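Local structure of L-tyrosine isonitrile synthase (Pseudomonas aeruginosa, 3E59) at residues Pro68-Asn73 with Arg81-Glu86; Gly267-Met270 with Asp275-Leu278. The protein makes the isonitrile group of an isocyano tyrosine derivative from L-tyrosine and ribulose 5-phosphate, a step in the biosynthesis of paerucumarin. All blocks are in the same frame, centred on the assembly; numbering follows the deposited sequence.

Contact 1 (Pro68-Asn73 with Arg81-Glu86)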
# COMPACT_ATOMS: atom_id res chain seq x y z
N PRO A 68 2.94 6.14 0.65
CA PRO A 68 2.80 7.39 1.41
C PRO A 68 4.10 8.19 1.54
O PRO A 68 4.12 9.39 1.31
CB PRO A 68 2.33 6.90 2.79
CG PRO A 68 2.91 5.55 2.94
CD PRO A 68 2.91 4.96 1.52
N ALA A 69 5.16 7.50 1.96
CA ALA A 69 6.46 8.09 2.22
C ALA A 69 7.26 6.95 2.78
O ALA A 69 6.69 5.96 3.24
CB ALA A 69 6.38 9.21 3.27
N LYS A 70 8.58 7.08 2.72
CA LYS A 70 9.46 6.10 3.33
C LYS A 70 9.28 6.09 4.86
O LYS A 70 8.96 7.13 5.46
CB LYS A 70 10.91 6.40 2.95
CG LYS A 70 11.69 5.24 2.33
CD LYS A 70 11.26 4.92 0.92
CE LYS A 70 12.33 4.11 0.19
NZ LYS A 70 11.91 2.74 -0.22
N SER A 71 9.46 4.93 5.49
CA SER A 71 9.55 4.86 6.95
C SER A 71 10.57 5.89 7.47
O SER A 71 11.64 6.06 6.86
CB SER A 71 9.95 3.45 7.39
OG SER A 71 10.54 3.44 8.68
N PRO A 72 10.27 6.56 8.61
CA PRO A 72 11.20 7.56 9.14
C PRO A 72 12.41 6.94 9.82
O PRO A 72 13.33 7.64 10.21
CB PRO A 72 10.36 8.32 10.17
CG PRO A 72 9.34 7.30 10.63
CD PRO A 72 9.05 6.44 9.44
N ASN A 73 12.40 5.62 9.96
CA ASN A 73 13.47 4.88 10.61
C ASN A 73 14.61 4.62 9.62
O ASN A 73 14.44 3.83 8.68
CB ASN A 73 12.92 3.56 11.18
CG ASN A 73 13.93 2.81 12.04
OD1 ASN A 73 15.14 3.09 12.01
ND2 ASN A 73 13.44 1.84 12.82
N ARG A 81 13.94 9.01 -0.03
CA ARG A 81 13.39 9.08 -1.37
C ARG A 81 12.99 7.69 -1.89
O ARG A 81 13.53 6.69 -1.42
CB ARG A 81 14.38 9.78 -2.32
CG ARG A 81 15.71 9.08 -2.46
CD ARG A 81 16.74 9.95 -3.15
NE ARG A 81 18.08 9.38 -3.00
CZ ARG A 81 19.07 9.95 -2.33
NH1 ARG A 81 18.92 11.14 -1.77
NH2 ARG A 81 20.24 9.33 -2.26
N PRO A 82 12.05 7.64 -2.85
CA PRO A 82 11.77 6.37 -3.54
C PRO A 82 13.04 5.76 -4.16
O PRO A 82 13.90 6.50 -4.64
CB PRO A 82 10.80 6.79 -4.65
CG PRO A 82 10.27 8.09 -4.28
CD PRO A 82 11.23 8.75 -3.35
N ASP A 83 13.16 4.43 -4.13
CA ASP A 83 14.34 3.77 -4.68
C ASP A 83 13.97 2.55 -5.53
O ASP A 83 12.82 2.46 -6.02
CB ASP A 83 15.39 3.45 -3.58
CG ASP A 83 14.87 2.50 -2.50
OD1 ASP A 83 14.01 1.64 -2.76
OD2 ASP A 83 15.35 2.60 -1.36
N MET A 84 14.91 1.63 -5.71
CA MET A 84 14.66 0.43 -6.53
C MET A 84 13.42 -0.39 -6.07
O MET A 84 12.71 -0.97 -6.88
CB MET A 84 15.92 -0.44 -6.60
CG MET A 84 15.84 -1.60 -7.58
SD MET A 84 15.75 -1.12 -9.32
CE MET A 84 17.48 -0.82 -9.65
N ALA A 85 13.14 -0.39 -4.78
CA ALA A 85 11.93 -1.05 -4.28
C ALA A 85 10.64 -0.40 -4.83
O ALA A 85 9.77 -1.11 -5.35
CB ALA A 85 11.93 -1.09 -2.76
N GLU A 86 10.52 0.92 -4.74
CA GLU A 86 9.39 1.62 -5.38
C GLU A 86 9.38 1.42 -6.89
O GLU A 86 8.32 1.18 -7.48
CB GLU A 86 9.42 3.13 -5.11
CG GLU A 86 8.81 3.56 -3.79
CD GLU A 86 9.78 3.42 -2.64
OE1 GLU A 86 10.90 2.93 -2.84
OE2 GLU A 86 9.41 3.84 -1.53

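Contact 2 (Gly267-Met270 with Asp275-Leu278)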
# COMPACT_ATOMS: atom_id res chain seq x y z
N GLY A 267 -5.98 -7.43 -1.53
CA GLY A 267 -4.54 -7.25 -1.27
C GLY A 267 -3.68 -7.78 -2.40
O GLY A 267 -3.90 -8.89 -2.89
N ILE A 268 -2.70 -7.00 -2.82
CA ILE A 268 -1.88 -7.37 -3.98
C ILE A 268 -0.39 -7.13 -3.73
O ILE A 268 0.01 -6.11 -3.13
CB ILE A 268 -2.37 -6.63 -5.29
CG1 ILE A 268 -1.69 -7.21 -6.54
CG2 ILE A 268 -2.16 -5.10 -5.19
CD1 ILE A 268 -2.48 -6.99 -7.81
N HIS A 269 0.43 -8.07 -4.19
CA HIS A 269 1.88 -7.97 -4.12
C HIS A 269 2.42 -7.25 -5.34
O HIS A 269 1.81 -7.27 -6.41
CB HIS A 269 2.53 -9.34 -3.98
CG HIS A 269 2.48 -9.90 -2.58
ND1 HIS A 269 3.26 -9.40 -1.56
CD2 HIS A 269 1.79 -10.94 -2.06
CE1 HIS A 269 3.03 -10.10 -0.46
NE2 HIS A 269 2.16 -11.05 -0.74
N MET A 270 3.56 -6.58 -5.15
CA MET A 270 4.19 -5.79 -6.21
C MET A 270 5.65 -6.20 -6.51
O MET A 270 6.23 -5.75 -7.50
CB MET A 270 4.14 -4.30 -5.86
CG MET A 270 2.75 -3.70 -5.71
SD MET A 270 2.84 -1.98 -5.22
CE MET A 270 3.62 -2.12 -3.61
N ASP A 275 7.14 -11.75 3.43
CA ASP A 275 6.23 -11.10 4.36
C ASP A 275 5.10 -10.42 3.60
O ASP A 275 5.33 -9.46 2.86
CB ASP A 275 6.99 -10.08 5.22
CG ASP A 275 6.11 -9.35 6.22
OD1 ASP A 275 4.88 -9.64 6.34
OD2 ASP A 275 6.64 -8.45 6.90
N ASP A 276 3.87 -10.92 3.80
CA ASP A 276 2.68 -10.36 3.14
C ASP A 276 2.33 -8.94 3.57
O ASP A 276 1.58 -8.26 2.87
CB ASP A 276 1.45 -11.26 3.36
CG ASP A 276 1.52 -12.56 2.57
OD1 ASP A 276 1.17 -12.56 1.36
OD2 ASP A 276 1.93 -13.57 3.17
N TRP A 277 2.82 -8.52 4.74
CA TRP A 277 2.64 -7.14 5.21
C TRP A 277 3.71 -6.14 4.72
O TRP A 277 3.57 -4.93 4.91
CB TRP A 277 2.57 -7.11 6.76
CG TRP A 277 1.31 -7.73 7.30
CD1 TRP A 277 1.16 -9.01 7.77
CD2 TRP A 277 0.03 -7.10 7.40
NE1 TRP A 277 -0.14 -9.21 8.16
CE2 TRP A 277 -0.86 -8.06 7.95
CE3 TRP A 277 -0.46 -5.83 7.10
CZ2 TRP A 277 -2.22 -7.78 8.19
CZ3 TRP A 277 -1.82 -5.54 7.36
CH2 TRP A 277 -2.67 -6.52 7.89
N LEU A 278 4.78 -6.65 4.11
CA LEU A 278 5.91 -5.80 3.77
C LEU A 278 5.64 -5.03 2.48
O LEU A 278 5.17 -5.59 1.50
CB LEU A 278 7.21 -6.62 3.63
CG LEU A 278 8.52 -5.83 3.48
CD1 LEU A 278 8.73 -4.84 4.64
CD2 LEU A 278 9.71 -6.79 3.39

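Contact 1 (Pro68-Asn73 with Arg81-Glu86)
K70 reaches from the loop after strand 60-64 to the capping box that opens helix 84-103, where its ammonium group meets the carboxylates of D83 and E86 in a salt-bridge network. K70 NZ lies 2.8 Å from E86 OE1, on the syn side of that oxygen, and a weak second bond runs from K70 NZ to E86 OE2. D83 adds a long, weak bond, K70 NZ to D83 OD1 at 3.5 Å. K70 gets there by bending at chi2 (73°) and chi4 (117°), and it approaches E86 from the opposite direction. The chain also lies against backbone: K70 CE sits 3.3 Å from R81 O, two residues before the N-cap.

The second group of bonds belongs to the helix end itself. D83 is the N-cap, and D83 OD1 accepts from A85 N. In return D83 N gives a nearly straight bond (175°) to E86 OE1, arriving well above the carboxylate plane. E86 OE1 is thus gripped by a lysine and a backbone amide at once, while E86 OE2 bonds to Y133 OH on helix 127-144. With these partners E86 is probably charged although buried, and K70 would help to balance the two acids crowded at the helix start.

On the loop side, just beyond the lysine, S71 to N73 make an ST turn: N73 N donates to S71 OG at 3.1 Å.

Contact 2 (Gly267-Met270 with Asp275-Leu278)
H269 turns the NE2 corner of its imidazole onto the carboxylate of D276, and this pair carries nearly all of the contact. H269 NE2 donates to D276 OD1 at 2.8 Å, with an N-H...O angle of 164°. From the ring's side the bond is well aligned, since the oxygen lies almost in the imidazole plane at its edge. From the acid's side it is oblique: the ring nitrogen comes in from above the carboxylate plane, and the two flat groups are turned 51° against each other. The side chains cross at about a right angle, and H269 CE1 passes 3.6 Å from D276 CA, so the ring edge also rests against the backbone of the turn. In both residues CG stands beside the backbone N, opposite the carbonyl carbon (chi1 -79° for H269), which swings the two polar ends together across the gap.

D276 sits in a type I beta turn from D275 to L278, closed by L278 N to D275 O at 3.1 Å. An Asx turn is built into it, with W277 N bonded to D275 OD1 at 2.8 Å. G267 ends strand 265-267; the rest of both segments lies in the connection to strand 284-287, which the histidine-carboxylate bond ties back on itself.

D276 OD1 also forms a salt bridge with R30 and accepts from the backbone N of R25. With an arginine, an amide and the imidazole all converging on one oxygen, D276 is probably ionised, and its negative charge would hold the proton on H269 NE2.

In the fold
Both contacts tie together nearby parts of a connection that follows a strand of the parallel sheet: contact 1 between strand 60-64 and helix 84-103, contact 2 between strands 265-267 and 284-287. Contact 1 is the more buried, even though R81 at its margin is exposed; contact 2 is partly buried, with H269 less enclosed than D276. A lysine shared by two acids gives the first its ionic character, whereas the second depends on one directed histidine-carboxylate bond. Their centres are about 15 Å apart and they do not touch, but helix 84-103 links them: contact 1 lies at its capped start, and I268 and M270 of contact 2 pack farther along it.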